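Local coordinates for protein organophosphorus hydrolase (Pseudomonas pseudoalcaligenes, PDB 4LE6) that is a two-zinc hydrolase of the metallo-beta-lactamase superfamily that probably cleaves organophosphorus triesters such as aryl dialkyl phosphates, at residues P216-V221 against Y233-G238; G36-A41 against V315-I320; G238-L243 against K287-G292. All coordinates share one frame; numbering follows the deposited sequence.

Contacts 1 and 3 belong to one six-stranded mixed sheet: 216-221 against 233-238 is the antiparallel hairpin at its outer edge, and 238-243 against 287-292 the parallel pairing further in. They share Gly238 and meet where Phe235 O lies 2.8 Å from Leu242 N. Contact 3 is the buried one; contact 1 is partly buried and takes a water into its polar side. Contact 2 joins an outermost strand of the other sheet to the chain's C-terminal segment at the subunit interface, and relies on a tyrosine hydroxyl, a water and apolar side chains in place of regular strand pairing. Contacts 2 and 3 meet at Trp289, touched by Met40 and Val315.

Contact 1 (P216-V221 against Y233-G238); sequences PGVSLV and YLFKSG
Leu234 O is gripped by two donors: the backbone N of Ser219 at 2.9 Å and a water, also at 2.9 Å. That water is hydrogen-bonded to Ser219 OG as well (2.7 Å). Ser219 holds OG between its backbone N and carbonyl carbon (chi1 54°), which leaves OG 3.5 Å from Leu234 CB and within reach of the water. The Ser219-Leu234 pair is closed by Leu234 N donating to Ser219 O, and Lys236 N donates to Gly217 O at the start of the hairpin. On the face carrying Val218, Leu220, Tyr233 and Phe235 the contact is apolar. Val218 CG1 makes a CH-pi contact over one face of the Phe235 ring, 4.1 Å from its centroid, while CG2 reaches Phe235 CE2 at 3.4 Å. Leu220 CD1 comes to the edge of the Tyr233 ring, 3.8 Å from CE1. Tyr233 OH bonds to Leu137 O, just ahead of the zinc ligand His139. The apolar face thus packs on Leu136 and Ile103 of the other sheet, next to the loop that carries His139, while the Ser219 face is mixed, its one bridging water lying beside the apolar pair Val221 CG2 and Leu234 CB (3.9 Å).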
# COMPACT_ATOMS: atom_id res chain seq x y z
N PRO A 216 21.73 20.68 0.92
CA PRO A 216 21.13 20.86 2.26
C PRO A 216 20.18 19.70 2.58
O PRO A 216 19.27 19.45 1.80
CB PRO A 216 20.37 22.19 2.13
CG PRO A 216 21.11 22.94 1.04
CD PRO A 216 21.53 21.86 0.06
N GLY A 217 20.43 18.98 3.67
CA GLY A 217 19.56 17.92 4.12
C GLY A 217 19.85 16.58 3.45
O GLY A 217 19.22 15.58 3.77
N VAL A 218 20.81 16.57 2.54
CA VAL A 218 21.07 15.39 1.72
C VAL A 218 22.52 14.95 1.84
O VAL A 218 23.44 15.74 1.65
CB VAL A 218 20.76 15.65 0.25
CG1 VAL A 218 20.79 14.33 -0.52
CG2 VAL A 218 19.39 16.31 0.11
N SER A 219 22.71 13.68 2.16
CA SER A 219 24.05 13.12 2.33
C SER A 219 24.15 11.73 1.71
O SER A 219 23.15 11.06 1.49
CB SER A 219 24.43 13.06 3.81
OG SER A 219 23.45 12.36 4.53
N LEU A 220 25.38 11.30 1.43
CA LEU A 220 25.65 10.00 0.84
C LEU A 220 25.83 8.92 1.90
O LEU A 220 26.49 9.15 2.90
CB LEU A 220 26.96 10.07 0.06
CG LEU A 220 26.79 10.47 -1.40
CD1 LEU A 220 26.06 11.80 -1.50
CD2 LEU A 220 28.15 10.52 -2.07
N VAL A 221 25.28 7.74 1.64
CA VAL A 221 25.51 6.59 2.49
C VAL A 221 26.02 5.46 1.59
O VAL A 221 25.23 4.82 0.89
CB VAL A 221 24.22 6.17 3.22
CG1 VAL A 221 24.44 4.87 3.99
CG2 VAL A 221 23.77 7.30 4.16
N TYR A 233 21.08 7.22 -0.35
CA TYR A 233 21.03 8.65 -0.05
C TYR A 233 20.15 8.95 1.16
O TYR A 233 19.01 8.51 1.24
CB TYR A 233 20.55 9.44 -1.27
CG TYR A 233 21.48 9.30 -2.47
CD1 TYR A 233 22.67 10.00 -2.54
CD2 TYR A 233 21.17 8.43 -3.50
CE1 TYR A 233 23.52 9.86 -3.63
CE2 TYR A 233 21.99 8.29 -4.58
CZ TYR A 233 23.18 9.00 -4.64
OH TYR A 233 24.00 8.84 -5.74
N LEU A 234 20.70 9.73 2.09
CA LEU A 234 19.99 10.07 3.32
C LEU A 234 19.47 11.51 3.26
O LEU A 234 20.22 12.44 2.95
CB LEU A 234 20.92 9.88 4.51
CG LEU A 234 20.36 10.14 5.90
CD1 LEU A 234 19.28 9.12 6.25
CD2 LEU A 234 21.51 10.11 6.91
N PHE A 235 18.17 11.64 3.54
CA PHE A 235 17.47 12.92 3.62
C PHE A 235 17.02 13.11 5.06
O PHE A 235 16.44 12.20 5.67
CB PHE A 235 16.25 12.91 2.69
CG PHE A 235 16.61 12.91 1.24
CD1 PHE A 235 17.01 11.75 0.61
CD2 PHE A 235 16.60 14.08 0.52
CE1 PHE A 235 17.39 11.77 -0.72
CE2 PHE A 235 16.97 14.10 -0.80
CZ PHE A 235 17.38 12.95 -1.42
N LYS A 236 17.31 14.28 5.62
CA LYS A 236 16.96 14.63 7.00
C LYS A 236 16.27 15.98 7.04
O LYS A 236 16.77 16.95 6.48
CB LYS A 236 18.21 14.75 7.86
CG LYS A 236 19.03 13.49 8.01
CD LYS A 236 20.11 13.72 9.08
CE LYS A 236 21.45 13.12 8.68
NZ LYS A 236 22.57 13.59 9.57
N SER A 237 15.13 16.04 7.73
CA SER A 237 14.44 17.30 7.95
C SER A 237 13.59 17.16 9.21
O SER A 237 12.94 16.13 9.39
CB SER A 237 13.54 17.60 6.74
OG SER A 237 12.71 18.73 7.00
N GLY A 238 13.62 18.17 10.08
CA GLY A 238 12.77 18.20 11.25
C GLY A 238 12.83 16.96 12.13
O GLY A 238 11.80 16.50 12.61
O HOH W 1 21.29 13.76 5.27

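Contact 2 (G36-A41 against V315-I320); sequences GYYRMA and VEFSPI
This is a contact between an edge strand and a tail: strand 37-42, outermost in its sheet, meets the irregular segment that follows strand 310-314, at the interface with the second subunit. Tyr38 carries most of it. With CG anti to the backbone N (chi1 -178°), its ring extends away from the strand and brings OH to the backbone of the tail, where Ser318 N donates to it at 3.0 Å. The bond is bent, with an angle of 140° at the hydrogen, and the donor lies near the ring plane. Along one edge of the tyrosine, CE1 meets Phe317 CD2 at 3.5 Å; the two rings are oblique, their planes at 53°. On the other side of the ring CE2 is 4.1 Å from Val315 CG1, which approaches obliquely. In the alpha-beta/beta-alpha sandwich of the metallo-beta-lactamase fold the two large sheets pack against each other, and here the tail runs from the last strand of one sheet to the first strand of the other. A water helps to bridge the gap between the backbones, donating to Arg39 O (2.7 Å) and Ser318 O (2.8 Å). Further along, Ile320 turns toward the strand: its CD1 lies against the aliphatic part of Arg39, near CG and CB, and its CG2 approaches Ala41 CB at 4.3 Å. The Arg39 chain bends at chi2 and chi3, leading the guanidinium away from the tail; NE bonds to Thr32 O of the second subunit, while NH1 and NH2 bond to Ser125 O and Thr48 OG1 of its own chain. Gln33 of the second subunit also bonds to Arg39 N and Ser318 O, and Phe297 of that subunit meets the Phe317 ring.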
# COMPACT_ATOMS: atom_id res chain seq x y z
N GLY A 36 0.72 6.00 -10.51
CA GLY A 36 1.75 5.45 -9.64
C GLY A 36 2.58 6.55 -8.99
O GLY A 36 3.79 6.64 -9.18
N TYR A 37 1.91 7.40 -8.22
CA TYR A 37 2.62 8.29 -7.33
C TYR A 37 2.01 8.29 -5.95
O TYR A 37 0.81 8.02 -5.78
CB TYR A 37 2.72 9.72 -7.88
CG TYR A 37 1.42 10.51 -7.92
CD1 TYR A 37 0.60 10.47 -9.04
CD2 TYR A 37 1.05 11.34 -6.87
CE1 TYR A 37 -0.56 11.20 -9.10
CE2 TYR A 37 -0.12 12.07 -6.92
CZ TYR A 37 -0.92 11.99 -8.03
OH TYR A 37 -2.09 12.73 -8.08
N TYR A 38 2.85 8.57 -4.96
CA TYR A 38 2.38 8.62 -3.58
C TYR A 38 3.12 9.69 -2.78
O TYR A 38 4.35 9.69 -2.76
CB TYR A 38 2.58 7.25 -2.90
CG TYR A 38 2.07 7.26 -1.49
CD1 TYR A 38 0.71 7.18 -1.23
CD2 TYR A 38 2.93 7.40 -0.40
CE1 TYR A 38 0.22 7.21 0.05
CE2 TYR A 38 2.44 7.43 0.90
CZ TYR A 38 1.07 7.33 1.11
OH TYR A 38 0.49 7.36 2.37
N ARG A 39 2.37 10.55 -2.09
CA ARG A 39 2.95 11.67 -1.35
C ARG A 39 3.14 11.36 0.14
O ARG A 39 2.25 10.79 0.78
CB ARG A 39 2.04 12.89 -1.46
CG ARG A 39 2.78 14.21 -1.36
CD ARG A 39 3.28 14.66 -2.72
NE ARG A 39 2.18 15.01 -3.59
CZ ARG A 39 2.28 15.17 -4.91
NH1 ARG A 39 1.20 15.51 -5.61
NH2 ARG A 39 3.44 15.01 -5.53
N MET A 40 4.29 11.74 0.69
CA MET A 40 4.54 11.63 2.12
C MET A 40 5.33 12.82 2.63
O MET A 40 6.30 13.26 2.01
CB MET A 40 5.32 10.35 2.43
CG MET A 40 5.33 10.00 3.91
SD MET A 40 6.42 8.60 4.28
CE MET A 40 8.04 9.37 4.22
N ALA A 41 4.96 13.32 3.80
CA ALA A 41 5.72 14.39 4.42
C ALA A 41 6.92 13.78 5.14
O ALA A 41 6.83 12.71 5.71
CB ALA A 41 4.86 15.18 5.39
N VAL A 315 4.32 1.95 4.95
CA VAL A 315 3.53 3.06 5.42
C VAL A 315 2.05 2.81 5.12
O VAL A 315 1.70 2.13 4.14
CB VAL A 315 3.98 4.37 4.74
CG1 VAL A 315 3.66 4.33 3.27
CG2 VAL A 315 3.35 5.58 5.40
N GLU A 316 1.20 3.34 5.98
CA GLU A 316 -0.23 3.25 5.77
C GLU A 316 -0.70 4.46 4.97
O GLU A 316 -0.37 5.59 5.30
CB GLU A 316 -0.95 3.16 7.12
CG GLU A 316 -0.57 1.89 7.89
CD GLU A 316 -1.25 1.77 9.24
OE1 GLU A 316 -2.45 2.12 9.34
OE2 GLU A 316 -0.59 1.32 10.20
N PHE A 317 -1.49 4.21 3.93
CA PHE A 317 -2.00 5.27 3.08
C PHE A 317 -2.62 6.40 3.90
O PHE A 317 -3.46 6.16 4.78
CB PHE A 317 -3.03 4.68 2.13
CG PHE A 317 -3.51 5.64 1.08
CD1 PHE A 317 -4.53 6.53 1.35
CD2 PHE A 317 -2.95 5.64 -0.18
CE1 PHE A 317 -4.97 7.41 0.39
CE2 PHE A 317 -3.38 6.52 -1.15
CZ PHE A 317 -4.39 7.41 -0.86
N SER A 318 -2.21 7.64 3.62
CA SER A 318 -2.69 8.80 4.36
C SER A 318 -2.53 10.06 3.54
O SER A 318 -1.54 10.22 2.83
CB SER A 318 -1.88 8.98 5.64
OG SER A 318 -2.28 10.16 6.33
N PRO A 319 -3.48 10.98 3.65
CA PRO A 319 -3.13 12.30 3.13
C PRO A 319 -2.04 12.93 3.98
O PRO A 319 -1.74 12.48 5.09
CB PRO A 319 -4.43 13.10 3.25
CG PRO A 319 -5.30 12.33 4.20
CD PRO A 319 -4.86 10.90 4.15
N ILE A 320 -1.44 14.00 3.46
CA ILE A 320 -0.55 14.81 4.26
C ILE A 320 -1.41 15.65 5.19
O ILE A 320 -2.32 16.37 4.75
CB ILE A 320 0.36 15.65 3.35
CG1 ILE A 320 1.39 14.70 2.71
CG2 ILE A 320 1.06 16.78 4.13
CD1 ILE A 320 2.23 15.32 1.64
O HOH W 2 1.15 10.95 3.28

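Contact 3 (G238-L243 against K287-G292); sequences GGQSLL and KLWVAG
Leu242 leans its side chain along the neighbouring strand toward Trp289 and Ala291. Its CB lies 4.2 Å from Trp289 CB; CG, held anti to the backbone N (chi1 171°), carries CD1 onto the Trp289 carbonyl, 3.3 Å from its O. CD1 also meets Trp289 CB (3.5 Å) and, one step on, Ala291 CB (3.9 Å), so a single methyl spans two residues on the same face of the sheet. The two backbones are joined in the alternating manner of parallel strands. Ser241 O accepts from Trp289 N, Trp289 O accepts from Leu243 N at 2.8 Å, and Leu243 O accepts from Ala291 N in the straightest of the three bonds, 169° at the hydrogen. Ser241 O also lies in the plane of the Trp289 ring, at its edge, 3.6 Å from CD1. Gln240 runs beside the indole and bends at chi2, bringing OE1 to 4.0 Å from Trp289 NE1, a van der Waals approach rather than a hydrogen bond, with amide and ring planes 66° apart. On the other face Leu288 CD1 touches Leu243 CB. The connection between strands 240-246 and 289-292 passes through helix 269-286, a right-handed beta-alpha-beta crossover, and that helix packs on the Leu243 and Val290 face through Ile279 and Ala283. Toward the Leu242 and Trp289 face lies strand 37-42 of the other sheet, with Leu42 against both side chains, while strands 231-237 and 300-305 flank the pair within its own sheet.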
# COMPACT_ATOMS: atom_id res chain seq x y z
N GLY A 238 13.62 18.17 10.08
CA GLY A 238 12.77 18.20 11.25
C GLY A 238 12.83 16.96 12.13
O GLY A 238 11.80 16.50 12.61
N GLY A 239 14.03 16.42 12.33
CA GLY A 239 14.21 15.26 13.19
C GLY A 239 13.92 13.94 12.50
O GLY A 239 14.22 12.88 13.04
N GLN A 240 13.35 14.00 11.30
CA GLN A 240 13.00 12.80 10.56
C GLN A 240 14.07 12.47 9.54
O GLN A 240 14.71 13.37 8.99
CB GLN A 240 11.66 12.99 9.83
CG GLN A 240 10.52 13.44 10.76
CD GLN A 240 10.25 12.43 11.85
OE1 GLN A 240 10.00 11.26 11.58
NE2 GLN A 240 10.29 12.88 13.10
N SER A 241 14.25 11.19 9.26
CA SER A 241 15.24 10.74 8.29
C SER A 241 14.64 9.72 7.36
O SER A 241 13.85 8.87 7.78
CB SER A 241 16.43 10.09 9.01
OG SER A 241 17.05 11.02 9.86
N LEU A 242 15.03 9.82 6.10
CA LEU A 242 14.62 8.89 5.07
C LEU A 242 15.85 8.45 4.30
O LEU A 242 16.64 9.27 3.84
CB LEU A 242 13.62 9.53 4.10
CG LEU A 242 13.27 8.70 2.85
CD1 LEU A 242 12.65 7.36 3.21
CD2 LEU A 242 12.30 9.48 1.99
N LEU A 243 16.00 7.14 4.17
CA LEU A 243 17.11 6.60 3.41
C LEU A 243 16.56 6.02 2.12
O LEU A 243 15.80 5.05 2.14
CB LEU A 243 17.84 5.52 4.20
CG LEU A 243 19.08 4.96 3.52
CD1 LEU A 243 20.24 5.96 3.60
CD2 LEU A 243 19.46 3.63 4.15
N LYS A 287 15.30 3.61 13.49
CA LYS A 287 13.89 3.75 13.10
C LYS A 287 13.67 4.73 11.95
O LYS A 287 12.71 5.50 11.94
CB LYS A 287 13.04 4.20 14.29
CG LYS A 287 13.03 3.24 15.47
CD LYS A 287 12.17 3.80 16.59
CE LYS A 287 12.06 2.85 17.77
NZ LYS A 287 11.09 3.39 18.77
N LEU A 288 14.54 4.71 10.96
CA LEU A 288 14.43 5.71 9.90
C LEU A 288 13.45 5.21 8.86
O LEU A 288 13.14 4.02 8.80
CB LEU A 288 15.78 6.03 9.28
CG LEU A 288 16.71 4.87 8.94
CD1 LEU A 288 16.22 4.13 7.71
CD2 LEU A 288 18.12 5.40 8.74
N TRP A 289 12.91 6.14 8.08
CA TRP A 289 12.08 5.76 6.96
C TRP A 289 13.00 5.23 5.86
O TRP A 289 14.13 5.70 5.69
CB TRP A 289 11.31 6.97 6.41
CG TRP A 289 10.20 7.48 7.26
CD1 TRP A 289 10.25 8.52 8.13
CD2 TRP A 289 8.85 7.00 7.28
NE1 TRP A 289 9.01 8.72 8.70
CE2 TRP A 289 8.14 7.79 8.21
CE3 TRP A 289 8.17 5.97 6.62
CZ2 TRP A 289 6.78 7.59 8.48
CZ3 TRP A 289 6.83 5.77 6.90
CH2 TRP A 289 6.15 6.57 7.82
N VAL A 290 12.50 4.27 5.09
CA VAL A 290 13.25 3.70 3.99
C VAL A 290 12.43 3.88 2.71
O VAL A 290 11.21 3.76 2.73
CB VAL A 290 13.53 2.22 4.27
CG1 VAL A 290 13.98 1.50 3.02
CG2 VAL A 290 14.59 2.10 5.39
N ALA A 291 13.12 4.19 1.62
CA ALA A 291 12.53 4.24 0.28
C ALA A 291 13.32 3.28 -0.62
O ALA A 291 14.50 3.54 -0.90
CB ALA A 291 12.58 5.66 -0.27
N GLY A 292 12.69 2.18 -1.03
CA GLY A 292 13.40 1.07 -1.66
C GLY A 292 12.97 0.81 -3.08
O GLY A 292 11.80 0.49 -3.37